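Local coordinates for protein putative phosphohistidine phosphatase, SixA (PDB 4HBZ) that probably removes phosphate from phosphohistidine, as a putative SixA-type member of branch 1 of the histidine phosphatase superfamily, at residues A19-L24 with A112-V117; A160-T165 with A176-V181; V63-C68 with A107-A112; W129-Q134 with A169-A174; W55-L60 with T81-Q86. All blocks are in the same frame, centred on the assembly; numbering follows the deposited sequence. Where two conformers were deposited one is given.

Contact 1: A19-L24 with A112-V117; sequences ARTLVL and ASTVLV. With GOL (glycerol), chain E.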
# COMPACT_ATOMS: atom_id res chain seq x y z
N ALA A 19 8.83 -15.15 2.53
CA ALA A 19 7.77 -14.19 2.69
C ALA A 19 7.82 -13.15 1.58
O ALA A 19 8.91 -12.72 1.14
CB ALA A 19 7.94 -13.51 4.01
N ARG A 20 6.66 -12.68 1.20
CA ARG A 20 6.51 -11.59 0.27
C ARG A 20 6.21 -10.32 1.04
O ARG A 20 5.65 -10.40 2.16
CB ARG A 20 5.37 -11.92 -0.68
CG ARG A 20 5.76 -13.00 -1.65
CD ARG A 20 4.56 -13.50 -2.41
NE ARG A 20 4.99 -14.56 -3.29
CZ ARG A 20 5.22 -15.80 -2.86
NH1 ARG A 20 5.08 -16.10 -1.56
NH2 ARG A 20 5.62 -16.72 -3.72
N THR A 21 6.60 -9.17 0.49
CA THR A 21 6.44 -7.88 1.16
C THR A 21 5.46 -7.02 0.38
O THR A 21 5.63 -6.82 -0.82
CB THR A 21 7.77 -7.15 1.25
OG1 THR A 21 8.73 -7.96 2.00
CG2 THR A 21 7.63 -5.80 1.87
N LEU A 22 4.45 -6.57 1.08
CA LEU A 22 3.43 -5.70 0.54
C LEU A 22 3.46 -4.34 1.18
O LEU A 22 3.49 -4.24 2.41
CB LEU A 22 2.05 -6.32 0.79
CG LEU A 22 0.86 -5.52 0.32
CD1 LEU A 22 0.86 -5.38 -1.19
CD2 LEU A 22 -0.46 -6.17 0.78
N VAL A 23 3.52 -3.28 0.39
CA VAL A 23 3.53 -1.92 0.90
C VAL A 23 2.23 -1.27 0.44
O VAL A 23 1.96 -1.22 -0.78
CB VAL A 23 4.72 -1.09 0.39
CG1 VAL A 23 4.67 0.29 1.04
CG2 VAL A 23 6.02 -1.80 0.75
N LEU A 24 1.42 -0.83 1.38
CA LEU A 24 0.17 -0.17 1.12
C LEU A 24 0.31 1.31 1.45
O LEU A 24 0.47 1.64 2.61
CB LEU A 24 -0.96 -0.79 1.92
CG LEU A 24 -1.33 -2.24 1.69
CD1 LEU A 24 -2.42 -2.69 2.61
CD2 LEU A 24 -1.67 -2.44 0.20
N ALA A 112 6.97 -11.81 -8.23
CA ALA A 112 7.30 -10.54 -7.52
C ALA A 112 7.49 -10.81 -6.05
O ALA A 112 6.70 -11.53 -5.43
CB ALA A 112 6.22 -9.49 -7.72
N SER A 113 8.55 -10.25 -5.48
CA SER A 113 8.79 -10.40 -4.05
C SER A 113 8.25 -9.22 -3.25
O SER A 113 7.82 -9.39 -2.09
CB SER A 113 10.26 -10.58 -3.75
OG SER A 113 10.77 -11.69 -4.46
N THR A 114 8.25 -8.05 -3.86
CA THR A 114 7.86 -6.79 -3.18
C THR A 114 6.91 -6.01 -4.09
O THR A 114 7.23 -5.73 -5.24
CB THR A 114 9.10 -5.94 -2.85
OG1 THR A 114 10.06 -6.78 -2.19
CG2 THR A 114 8.80 -4.75 -1.99
N VAL A 115 5.72 -5.76 -3.58
CA VAL A 115 4.66 -5.01 -4.28
C VAL A 115 4.28 -3.76 -3.53
O VAL A 115 4.07 -3.81 -2.34
CB VAL A 115 3.42 -5.89 -4.51
CG1 VAL A 115 2.30 -5.11 -5.10
CG2 VAL A 115 3.75 -7.10 -5.36
N LEU A 116 4.21 -2.64 -4.24
CA LEU A 116 3.74 -1.38 -3.70
C LEU A 116 2.38 -1.05 -4.31
O LEU A 116 2.24 -1.09 -5.53
CB LEU A 116 4.76 -0.30 -4.09
CG LEU A 116 4.34 1.16 -3.77
CD1 LEU A 116 4.11 1.40 -2.27
CD2 LEU A 116 5.38 2.16 -4.31
N VAL A 117 1.46 -0.64 -3.47
CA VAL A 117 0.14 -0.16 -3.87
C VAL A 117 0.04 1.30 -3.50
O VAL A 117 0.26 1.63 -2.35
CB VAL A 117 -0.99 -0.94 -3.20
CG1 VAL A 117 -2.38 -0.44 -3.60
CG2 VAL A 117 -0.86 -2.45 -3.48
C1 GOL E . 9.71 -14.98 -1.12
O1 GOL E . 10.57 -13.87 -1.34
C2 GOL E . 9.00 -15.18 -2.46
O2 GOL E . 9.50 -14.16 -3.39
C3 GOL E . 9.17 -16.62 -2.96
O3 GOL E . 8.67 -17.58 -2.01
O HOH W 1 6.72 -14.19 -5.10
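Val115 O receives the backbone N-H of Val23, with 2.8 Å between Val23 N and that oxygen, while the CA-H of Leu22 makes a longer CA-H...O contact with it. The bond is one rung of a parallel ladder: Thr21 N gives to Ser113 O, Val115 N to Thr21 O, and Val117 N to Val23 O, all nearly straight. Strands 20-24 and 114-117 run within 12° of each other, so Thr21 and Val23 each bond to the residues flanking their own partner, the staggered scheme expected of parallel strands.

The tightest side-chain meeting is on the face carrying Thr21, Val23, Thr114 and Leu116. With CG1 of Val23 turned away from its own backbone N (chi1 -177°), this methyl comes within 3.5 Å of Leu116 CD1, the two side chains meeting at a slant. Beside them Thr21 and Thr114 lie parallel, CG2 to CG2 at 4.2 Å. On the other face Leu24 rests alongside Val117, CD2 of the leucine 3.8 Å from CG2 of the valine, and Leu22, two residues back, brings its CD1 to 4.1 Å from the same Val117 CG2. Near the start of both segments a water donates to Ala112 O at 2.7 Å, and a glycerol lies over one face of the Arg20 guanidinium in the conformer described, its hydrogen bonds weak or unsettled.

The pair lies mid-sheet: strand 159-164 bonds to the outer side of 20-24 and strand 65-69 to that of 114-117, while helix 123-138 covers Leu22, Leu24 and Val117, and Leu56 and Leu60 pack on Val23 from the opposite layer.

Contact 2: A160-T165 with A176-V181; sequences AVLSTT and AELQLV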
# COMPACT_ATOMS: atom_id res chain seq x y z
N ALA A 160 1.99 1.38 5.08
CA ALA A 160 2.12 0.17 5.92
C ALA A 160 2.88 -0.90 5.17
O ALA A 160 2.73 -1.04 3.93
CB ALA A 160 0.74 -0.38 6.27
N VAL A 161 3.75 -1.58 5.88
CA VAL A 161 4.54 -2.66 5.34
C VAL A 161 4.06 -3.95 5.99
O VAL A 161 4.01 -4.06 7.22
CB VAL A 161 6.04 -2.49 5.64
CG1 VAL A 161 6.86 -3.65 5.02
CG2 VAL A 161 6.55 -1.13 5.18
N LEU A 162 3.64 -4.90 5.14
CA LEU A 162 3.13 -6.17 5.58
C LEU A 162 3.88 -7.31 4.93
O LEU A 162 4.51 -7.12 3.91
CB LEU A 162 1.63 -6.30 5.26
CG LEU A 162 0.74 -5.17 5.77
CD1 LEU A 162 0.48 -4.15 4.69
CD2 LEU A 162 -0.58 -5.71 6.32
N SER A 163 3.83 -8.49 5.55
CA SER A 163 4.53 -9.64 5.07
C SER A 163 3.54 -10.80 5.03
O SER A 163 2.76 -11.02 5.98
CB SER A 163 5.67 -9.97 6.03
OG SER A 163 6.39 -11.04 5.53
N THR A 164 3.65 -11.60 3.96
CA THR A 164 2.78 -12.79 3.79
C THR A 164 3.61 -13.95 3.29
O THR A 164 4.50 -13.79 2.44
CB THR A 164 1.58 -12.52 2.88
OG1 THR A 164 0.68 -13.66 2.90
CG2 THR A 164 1.94 -12.23 1.48
N THR A 165 3.25 -15.15 3.74
CA THR A 165 3.81 -16.33 3.12
C THR A 165 2.96 -16.87 2.00
O THR A 165 3.43 -17.79 1.30
CB THR A 165 4.09 -17.43 4.13
OG1 THR A 165 2.88 -17.81 4.79
CG2 THR A 165 5.17 -16.96 5.10
N ALA A 176 -1.98 -11.03 5.82
CA ALA A 176 -0.56 -10.64 5.94
C ALA A 176 -0.37 -10.04 7.32
O ALA A 176 -1.29 -9.45 7.86
CB ALA A 176 -0.18 -9.64 4.86
N GLU A 177 0.84 -10.14 7.83
CA GLU A 177 1.16 -9.61 9.15
C GLU A 177 1.77 -8.22 8.99
O GLU A 177 2.61 -7.97 8.11
CB GLU A 177 2.20 -10.50 9.82
CG GLU A 177 1.63 -11.87 10.23
CD GLU A 177 2.66 -12.62 11.06
OE1 GLU A 177 2.95 -12.19 12.23
OE2 GLU A 177 3.22 -13.59 10.53
N LEU A 178 1.35 -7.33 9.87
CA LEU A 178 1.82 -5.95 9.81
C LEU A 178 3.19 -5.86 10.43
O LEU A 178 3.37 -6.24 11.63
CB LEU A 178 0.84 -5.06 10.55
CG LEU A 178 1.15 -3.57 10.60
CD1 LEU A 178 1.19 -2.95 9.20
CD2 LEU A 178 0.07 -2.89 11.40
N GLN A 179 4.15 -5.32 9.68
CA GLN A 179 5.52 -5.11 10.14
C GLN A 179 5.73 -3.71 10.73
O GLN A 179 6.39 -3.56 11.76
CB GLN A 179 6.55 -5.39 9.02
CG GLN A 179 6.46 -6.78 8.40
CD GLN A 179 6.48 -7.86 9.44
OE1 GLN A 179 7.45 -7.98 10.20
NE2 GLN A 179 5.40 -8.64 9.54
N LEU A 180 5.21 -2.72 10.02
CA LEU A 180 5.37 -1.34 10.42
C LEU A 180 4.42 -0.43 9.69
O LEU A 180 3.98 -0.72 8.57
CB LEU A 180 6.80 -0.87 10.26
CG LEU A 180 7.41 -0.90 8.92
CD1 LEU A 180 7.43 0.54 8.39
CD2 LEU A 180 8.85 -1.41 9.00
N VAL A 181 4.15 0.72 10.32
CA VAL A 181 3.45 1.81 9.70
C VAL A 181 4.38 3.01 9.80
O VAL A 181 4.81 3.37 10.91
CB VAL A 181 2.06 2.08 10.31
CG1 VAL A 181 1.36 3.24 9.59
CG2 VAL A 181 1.21 0.82 10.34
O HOH W 2 3.30 -13.58 7.77
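Leu178 pushes its CD1 methyl into the shallow hollow above Ala160, 3.9 Å from Ala160 CB, with Leu162 CG at 4.1 Å forming a wall and Val161 O also in contact. The leucine reaches this hollow because its CG stands opposite the backbone N (chi1 -180°), which swings the branch across to the partner strand; the small alanine supplies the depth. Further along the same face the bump is smaller: the Ala176 methyl fits between Leu162 CB, at 3.8 Å, and Thr164 CB. Val132 of helix 123-138 packs on both Leu162 and Leu178 from above this face.

The opposite face is filled differently. Leu180 lies alongside Val161, with its CD1 3.7 Å from Val161 CG2. Gln179 bends at chi2 (-52°) and curls back, so that its NE2 comes to 3.8 Å from Ser163 CB and makes a weak bond to Glu177 O. Beside Glu177 a water donates to both Ser163 O and Glu177 OE2.

Gln179 is the extra residue that disturbs the regular pairing. Val161 O accepts Gln179 N at 2.8 Å and, weakly, Leu180 N at 3.3 Å, while Val161 N gives to Leu180 O. Two residues thus face one: this is a classic beta bulge, here set in the antiparallel pair that finishes one side of an otherwise largely parallel mixed sheet.

Contact 3: V63-C68 with A107-A112; sequences VDVVVC and AVPADA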
# COMPACT_ATOMS: atom_id res chain seq x y z
N VAL A 63 11.35 -2.55 -4.90
CA VAL A 63 9.98 -2.86 -5.32
C VAL A 63 10.04 -3.50 -6.72
O VAL A 63 10.68 -3.01 -7.63
CB VAL A 63 9.09 -1.60 -5.30
CG1 VAL A 63 7.77 -1.84 -5.99
CG2 VAL A 63 8.88 -1.12 -3.87
N ASP A 64 9.27 -4.59 -6.90
CA ASP A 64 9.20 -5.27 -8.19
C ASP A 64 8.07 -4.78 -9.07
O ASP A 64 8.21 -4.69 -10.30
CB ASP A 64 9.09 -6.78 -8.04
CG ASP A 64 10.26 -7.37 -7.28
OD1 ASP A 64 11.42 -7.19 -7.77
OD2 ASP A 64 10.04 -7.94 -6.19
N VAL A 65 6.93 -4.49 -8.44
CA VAL A 65 5.69 -4.14 -9.15
C VAL A 65 4.94 -3.09 -8.34
O VAL A 65 4.86 -3.20 -7.11
CB VAL A 65 4.80 -5.40 -9.31
CG1 VAL A 65 3.49 -5.07 -9.97
CG2 VAL A 65 5.55 -6.48 -10.09
N VAL A 66 4.40 -2.08 -9.02
CA VAL A 66 3.58 -1.07 -8.37
C VAL A 66 2.19 -1.20 -9.02
O VAL A 66 2.08 -1.36 -10.25
CB VAL A 66 4.09 0.35 -8.63
CG1 VAL A 66 3.25 1.37 -7.90
CG2 VAL A 66 5.53 0.45 -8.16
N VAL A 67 1.17 -1.15 -8.16
CA VAL A 67 -0.24 -0.99 -8.60
C VAL A 67 -0.64 0.40 -8.12
O VAL A 67 -0.57 0.70 -6.90
CB VAL A 67 -1.19 -2.08 -8.08
CG1 VAL A 67 -2.51 -1.98 -8.81
CG2 VAL A 67 -0.56 -3.49 -8.22
N CYS A 68 -1.07 1.28 -9.04
CA CYS A 68 -1.26 2.68 -8.73
C CYS A 68 -2.56 3.22 -9.28
O CYS A 68 -2.88 3.00 -10.43
CB CYS A 68 -0.09 3.47 -9.31
SG CYS A 68 0.01 5.23 -8.85
N ALA A 107 -3.26 -10.20 -9.20
CA ALA A 107 -2.94 -10.33 -10.59
C ALA A 107 -1.47 -9.99 -10.98
O ALA A 107 -1.11 -10.17 -12.15
CB ALA A 107 -3.93 -9.49 -11.43
N VAL A 108 -0.67 -9.50 -10.02
CA VAL A 108 0.71 -9.13 -10.33
C VAL A 108 1.52 -10.38 -10.71
O VAL A 108 1.13 -11.54 -10.40
CB VAL A 108 1.43 -8.42 -9.14
CG1 VAL A 108 0.64 -7.17 -8.78
CG2 VAL A 108 1.70 -9.32 -7.99
N PRO A 109 2.63 -10.19 -11.39
CA PRO A 109 3.52 -11.34 -11.69
C PRO A 109 3.81 -12.13 -10.44
O PRO A 109 4.20 -11.61 -9.41
CB PRO A 109 4.76 -10.69 -12.27
CG PRO A 109 4.21 -9.45 -12.93
CD PRO A 109 3.09 -8.95 -12.05
N ALA A 110 3.58 -13.43 -10.49
CA ALA A 110 3.59 -14.23 -9.33
C ALA A 110 4.93 -14.24 -8.64
O ALA A 110 4.94 -14.40 -7.43
CB ALA A 110 3.22 -15.67 -9.70
N ASP A 111 6.03 -14.09 -9.36
CA ASP A 111 7.34 -14.18 -8.74
C ASP A 111 7.80 -12.85 -8.14
O ASP A 111 8.90 -12.77 -7.60
CB ASP A 111 8.41 -14.66 -9.74
CG ASP A 111 8.20 -16.11 -10.17
OD1 ASP A 111 7.59 -16.87 -9.39
OD2 ASP A 111 8.66 -16.46 -11.29
N ALA A 112 6.97 -11.81 -8.23
CA ALA A 112 7.30 -10.54 -7.52
C ALA A 112 7.49 -10.81 -6.05
O ALA A 112 6.70 -11.53 -5.43
CB ALA A 112 6.22 -9.49 -7.72
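Val65 and Val67, on successive inward positions of strand 65-69, meet Val108 in the loop that completes a beta-alpha-beta crossover: strand 86-90, helix 98-106 and strand 114-119, with 65-69 lying between the two strands it joins. No hydrogen bond links the two segments, and the fit is one of aliphatic groups, the valines and Pro109 meeting at a slant.

Val108 directs CG1 at the strand, where it slots between two valine branches, 3.7 Å from Val65 CG1 and 3.9 Å from Val67 CG2. The position of that methyl follows from chi1 of -58°, which sets CG1 opposite the carbonyl carbon of Val108. Val65, described here in one of its two modelled conformers, spreads its branches over separate neighbours: while CG1 serves Val108, CG2 faces the Pro109 ring at CD, 4.0 Å away, and the Ala112 methyl at 3.9 Å. Pro109 and Ala112 are the ends of a type I turn, closed by Ala112 N to Pro109 O, and the turn brings both against the same valine.

Where the hydrophobic surface ends, Asp64 CB lies 4.0 Å from Ala112 CB, and Asp64 OD2 reaches past the alanine to accept the backbone N-H groups of Ser113 and Thr114.

Contact 4: W129-Q134 with A169-A174; sequences WELVRQ and ADLAQA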
# COMPACT_ATOMS: atom_id res chain seq x y z
N TRP A 129 -6.00 -3.50 7.35
CA TRP A 129 -6.66 -4.01 8.52
C TRP A 129 -7.27 -5.39 8.24
O TRP A 129 -7.12 -6.31 9.04
CB TRP A 129 -7.71 -3.00 8.98
CG TRP A 129 -8.27 -3.34 10.27
CD1 TRP A 129 -7.75 -3.07 11.49
CD2 TRP A 129 -9.49 -4.05 10.49
NE1 TRP A 129 -8.59 -3.55 12.48
CE2 TRP A 129 -9.66 -4.16 11.88
CE3 TRP A 129 -10.46 -4.61 9.63
CZ2 TRP A 129 -10.77 -4.79 12.44
CZ3 TRP A 129 -11.56 -5.24 10.20
CH2 TRP A 129 -11.70 -5.33 11.59
N GLU A 130 -7.92 -5.55 7.09
CA GLU A 130 -8.49 -6.84 6.76
C GLU A 130 -7.45 -7.93 6.61
O GLU A 130 -7.65 -9.07 7.04
CB GLU A 130 -9.36 -6.77 5.54
CG GLU A 130 -10.64 -6.02 5.79
CD GLU A 130 -11.78 -6.40 4.87
OE1 GLU A 130 -11.61 -7.21 3.95
OE2 GLU A 130 -12.89 -5.90 5.18
N LEU A 131 -6.31 -7.56 6.02
CA LEU A 131 -5.24 -8.54 5.87
C LEU A 131 -4.68 -8.98 7.22
O LEU A 131 -4.41 -10.18 7.46
CB LEU A 131 -4.09 -7.96 5.01
CG LEU A 131 -4.43 -7.80 3.51
CD1 LEU A 131 -3.30 -7.08 2.81
CD2 LEU A 131 -4.78 -9.09 2.80
N VAL A 132 -4.52 -8.00 8.12
CA VAL A 132 -4.03 -8.31 9.49
C VAL A 132 -4.98 -9.25 10.19
O VAL A 132 -4.57 -10.23 10.82
CB VAL A 132 -3.75 -7.03 10.28
CG1 VAL A 132 -3.62 -7.31 11.79
CG2 VAL A 132 -2.55 -6.35 9.70
N ARG A 133 -6.27 -8.94 10.15
CA ARG A 133 -7.23 -9.77 10.87
C ARG A 133 -7.31 -11.16 10.30
O ARG A 133 -7.52 -12.12 11.02
CB ARG A 133 -8.59 -9.07 10.83
CG ARG A 133 -8.63 -7.71 11.57
CD ARG A 133 -7.79 -7.55 12.87
NE ARG A 133 -8.45 -8.21 13.98
CZ ARG A 133 -8.10 -8.11 15.28
NH1 ARG A 133 -7.06 -7.36 15.69
NH2 ARG A 133 -8.81 -8.79 16.17
N GLN A 134 -7.20 -11.30 8.98
CA GLN A 134 -7.21 -12.63 8.34
C GLN A 134 -6.01 -13.45 8.78
O GLN A 134 -6.10 -14.64 9.04
CB GLN A 134 -7.29 -12.48 6.81
CG GLN A 134 -7.40 -13.80 6.05
CD GLN A 134 -8.74 -14.53 6.23
OE1 GLN A 134 -9.77 -13.94 6.54
NE2 GLN A 134 -8.73 -15.79 5.96
N ALA A 169 -1.81 -14.36 -5.38
CA ALA A 169 -3.16 -14.67 -5.75
C ALA A 169 -4.04 -15.03 -4.53
O ALA A 169 -5.27 -14.87 -4.54
CB ALA A 169 -3.16 -15.77 -6.78
N ASP A 170 -3.37 -15.51 -3.47
CA ASP A 170 -4.05 -16.04 -2.31
C ASP A 170 -4.14 -15.03 -1.17
O ASP A 170 -4.54 -15.38 -0.10
CB ASP A 170 -3.28 -17.28 -1.80
CG ASP A 170 -3.37 -18.48 -2.78
OD1 ASP A 170 -4.28 -18.45 -3.62
OD2 ASP A 170 -2.63 -19.44 -2.60
N LEU A 171 -3.73 -13.78 -1.41
CA LEU A 171 -3.62 -12.81 -0.34
C LEU A 171 -4.86 -12.62 0.47
O LEU A 171 -4.81 -12.51 1.70
CB LEU A 171 -3.05 -11.50 -0.93
CG LEU A 171 -2.77 -10.36 -0.03
CD1 LEU A 171 -1.71 -10.64 0.99
CD2 LEU A 171 -2.41 -9.15 -0.89
N ALA A 172 -6.03 -12.59 -0.16
CA ALA A 172 -7.24 -12.40 0.58
C ALA A 172 -7.49 -13.51 1.60
O ALA A 172 -7.95 -13.23 2.71
CB ALA A 172 -8.42 -12.23 -0.36
N GLN A 173 -7.13 -14.74 1.26
CA GLN A 173 -7.31 -15.86 2.18
C GLN A 173 -6.17 -15.98 3.18
O GLN A 173 -6.39 -16.44 4.32
CB GLN A 173 -7.45 -17.18 1.40
CG GLN A 173 -8.73 -17.27 0.55
CD GLN A 173 -8.78 -16.24 -0.59
OE1 GLN A 173 -7.77 -15.98 -1.33
NE2 GLN A 173 -9.97 -15.59 -0.72
N ALA A 174 -4.93 -15.70 2.74
CA ALA A 174 -3.73 -15.91 3.54
C ALA A 174 -3.58 -14.77 4.57
O ALA A 174 -3.10 -15.00 5.71
CB ALA A 174 -2.48 -15.96 2.69
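Gln134 leaves its helix with CG opposite the backbone N (chi1 -177°) and then bends at chi2 (69°), and these two turns carry its amide over the carbonyl end of the short helix 171-174. There NE2 donates to Gln173 O at 2.9 Å. The bond is not ideal: its angle at the hydrogen is 147°, and the nitrogen lies well out of the carbonyl plane. The aliphatic part of the side chain takes part as well, since Gln134 CG passes 3.4 Å from Ala172 O on its way to the bond.

One turn earlier in helix 123-138, Leu131 makes the apolar half of the contact. It crosses Leu171 at about a right angle, and its CD2 methyl sits against Leu171 CG at 3.7 Å and Leu171 O at 3.6 Å. Both leucines also pack on Leu22 of the sheet and on Leu102 of helix 98-106, so this half faces the interior, while Gln134 lies nearer the surface. The main chain adds a further tie, from Ala176 N to Leu131 O.

Were this glutamine an alanine, Gln173 O would probably lose one of its donors, and this edge of the short helix would be less firmly joined to the long one.

Asn138 ND2 also serves Gln173 O, and Ala174 O besides. Carbonyls at the last turn of so short a helix have no further turn to bond them, and here side-chain amides one turn apart on helix 123-138 supply N-H groups instead, placing amide hydrogen bonds beside a leucine contact.

Contact 5: W55-L60 with T81-Q86; sequences WLRGHL and TGISAQ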
# COMPACT_ATOMS: atom_id res chain seq x y z
N TRP A 55 12.91 6.38 2.29
CA TRP A 55 12.81 5.37 3.33
C TRP A 55 12.65 4.01 2.71
O TRP A 55 13.40 3.10 3.03
CB TRP A 55 11.67 5.66 4.30
CG TRP A 55 11.75 4.75 5.53
CD1 TRP A 55 12.28 5.09 6.69
CD2 TRP A 55 11.27 3.42 5.64
NE1 TRP A 55 12.22 4.04 7.55
CE2 TRP A 55 11.57 3.00 6.94
CE3 TRP A 55 10.62 2.55 4.80
CZ2 TRP A 55 11.26 1.70 7.39
CZ3 TRP A 55 10.31 1.27 5.25
CH2 TRP A 55 10.65 0.88 6.52
N LEU A 56 11.71 3.87 1.79
CA LEU A 56 11.45 2.57 1.12
C LEU A 56 12.70 2.06 0.42
O LEU A 56 13.04 0.89 0.58
CB LEU A 56 10.31 2.71 0.11
CG LEU A 56 8.92 2.88 0.74
CD1 LEU A 56 7.92 3.37 -0.29
CD2 LEU A 56 8.46 1.61 1.44
N ARG A 57 13.38 2.92 -0.33
CA ARG A 57 14.57 2.48 -1.06
C ARG A 57 15.77 2.19 -0.16
O ARG A 57 16.69 1.49 -0.55
CB ARG A 57 14.93 3.48 -2.16
CG ARG A 57 13.89 3.51 -3.27
CD ARG A 57 14.23 4.45 -4.39
NE ARG A 57 13.98 5.86 -4.07
CZ ARG A 57 14.86 6.76 -3.69
NH1 ARG A 57 14.45 8.01 -3.47
NH2 ARG A 57 16.14 6.47 -3.57
N GLY A 58 15.78 2.74 1.05
CA GLY A 58 16.84 2.48 1.99
C GLY A 58 16.62 1.32 2.91
O GLY A 58 17.58 0.81 3.50
N HIS A 59 15.37 0.89 3.08
CA HIS A 59 15.03 -0.08 4.12
C HIS A 59 14.36 -1.37 3.70
O HIS A 59 14.44 -2.37 4.42
CB HIS A 59 14.12 0.57 5.17
CG HIS A 59 14.79 1.61 5.98
ND1 HIS A 59 14.88 2.93 5.60
CD2 HIS A 59 15.46 1.52 7.15
CE1 HIS A 59 15.55 3.61 6.52
NE2 HIS A 59 15.89 2.78 7.47
N LEU A 60 13.73 -1.38 2.52
CA LEU A 60 13.05 -2.58 2.00
C LEU A 60 13.73 -3.06 0.75
O LEU A 60 14.38 -2.31 0.06
CB LEU A 60 11.59 -2.27 1.68
CG LEU A 60 10.69 -1.83 2.82
CD1 LEU A 60 9.25 -1.77 2.29
CD2 LEU A 60 10.81 -2.72 4.01
N THR A 81 8.60 9.24 -5.21
CA THR A 81 9.32 8.21 -4.47
C THR A 81 10.61 7.83 -5.12
O THR A 81 11.49 7.24 -4.47
CB THR A 81 8.51 6.88 -4.27
OG1 THR A 81 8.36 6.24 -5.53
CG2 THR A 81 7.24 7.04 -3.58
N GLY A 82 10.74 8.06 -6.41
CA GLY A 82 11.92 7.65 -7.12
C GLY A 82 12.08 6.16 -7.38
O GLY A 82 13.16 5.72 -7.81
N ILE A 83 11.03 5.39 -7.08
CA ILE A 83 10.99 3.97 -7.35
C ILE A 83 10.78 3.69 -8.83
O ILE A 83 9.79 4.18 -9.41
CB ILE A 83 9.91 3.35 -6.47
CG1 ILE A 83 10.33 3.44 -4.98
CG2 ILE A 83 9.64 1.87 -6.81
CD1 ILE A 83 9.22 3.17 -3.98
N SER A 84 11.71 2.94 -9.40
CA SER A 84 11.66 2.49 -10.78
C SER A 84 11.27 1.03 -10.68
O SER A 84 12.01 0.19 -10.14
CB SER A 84 13.03 2.70 -11.45
OG SER A 84 13.03 2.27 -12.80
N ALA A 85 10.09 0.71 -11.16
CA ALA A 85 9.61 -0.66 -11.16
C ALA A 85 8.58 -0.74 -12.26
O ALA A 85 8.26 0.26 -12.87
CB ALA A 85 9.00 -1.03 -9.81
N GLN A 86 8.08 -1.90 -12.55
CA GLN A 86 6.99 -1.95 -13.52
C GLN A 86 5.73 -1.43 -12.82
O GLN A 86 5.50 -1.80 -11.67
CB GLN A 86 6.80 -3.35 -14.09
CG GLN A 86 6.64 -4.49 -13.13
CD GLN A 86 6.49 -5.87 -13.84
OE1 GLN A 86 5.47 -6.15 -14.47
NE2 GLN A 86 7.51 -6.73 -13.72
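Arg57, in the last turn of helix 43-59, faces Ile83 with their CA atoms 7.4 Å apart, just where the chain leaves helix 72-81 through Gly82, whose phi is positive (73°). Arg57 runs out from its helix, extended to CD, then bends at chi3 (-77°), which turns the guanidinium edge-on to Thr81 O. NE donates at 2.9 Å and NH1 at 3.2 Å, so two nitrogens grip this one oxygen side-on. The oxygen is in the guanidinium plane; the NE bond is nearly straight (163° at the hydrogen) and its nitrogen is in the carbonyl plane, whereas NH1 lies above that plane. A CB at Gly82 would come tightly against Arg57 NH1, and the positive phi also favours glycine.

The shaft of the arginine is used too, Arg57 CG lying 4.0 Å from Ile83 CG1. Deeper in, Leu56 and Ile83 meet at about a right angle through their ends, CD1 to CD1 at 3.9 Å, and Leu56 continues inward to Val23 and Phe159. The loop contains an ST turn, which probably steadies it: Thr81 OG1 accepts Ile83 N at 3.2 Å, and the same hydroxyl is hydrogen-bonded to Leu78 O, one turn back in the helix.

Neighbouring helices on one layer of an alpha/beta fold are thus joined by a graded contact, hydrocarbon beneath and charge above. Because Thr81 O lies at the carboxyl end of helix 72-81, the negative end of the helix dipole, the positive guanidinium would probably be favoured there electrostatically as well as by its two hydrogen bonds.

The five contacts grade from sheet interior to surface. Contact 1 is the core pair, and its strands link two others: strand 20-26 neighbours 159-164 of contact 2, and strand 114-119 neighbours 65-69 of contact 3, which also shares Ala112. Backbone ladders dominate contacts 1 and 2, regular and parallel in the centre, bulged and antiparallel toward the edge. Contact 3 is buried yet held between its segments by aliphatic packing, with no hydrogen bond. Contacts 4 and 5, about 24 Å apart between centres and on opposite sides of the chain's centre, pack on Leu22 and Val23 respectively; both set leucine packing inside and a side-chain donor outside, neutral amide in one and guanidinium in the other.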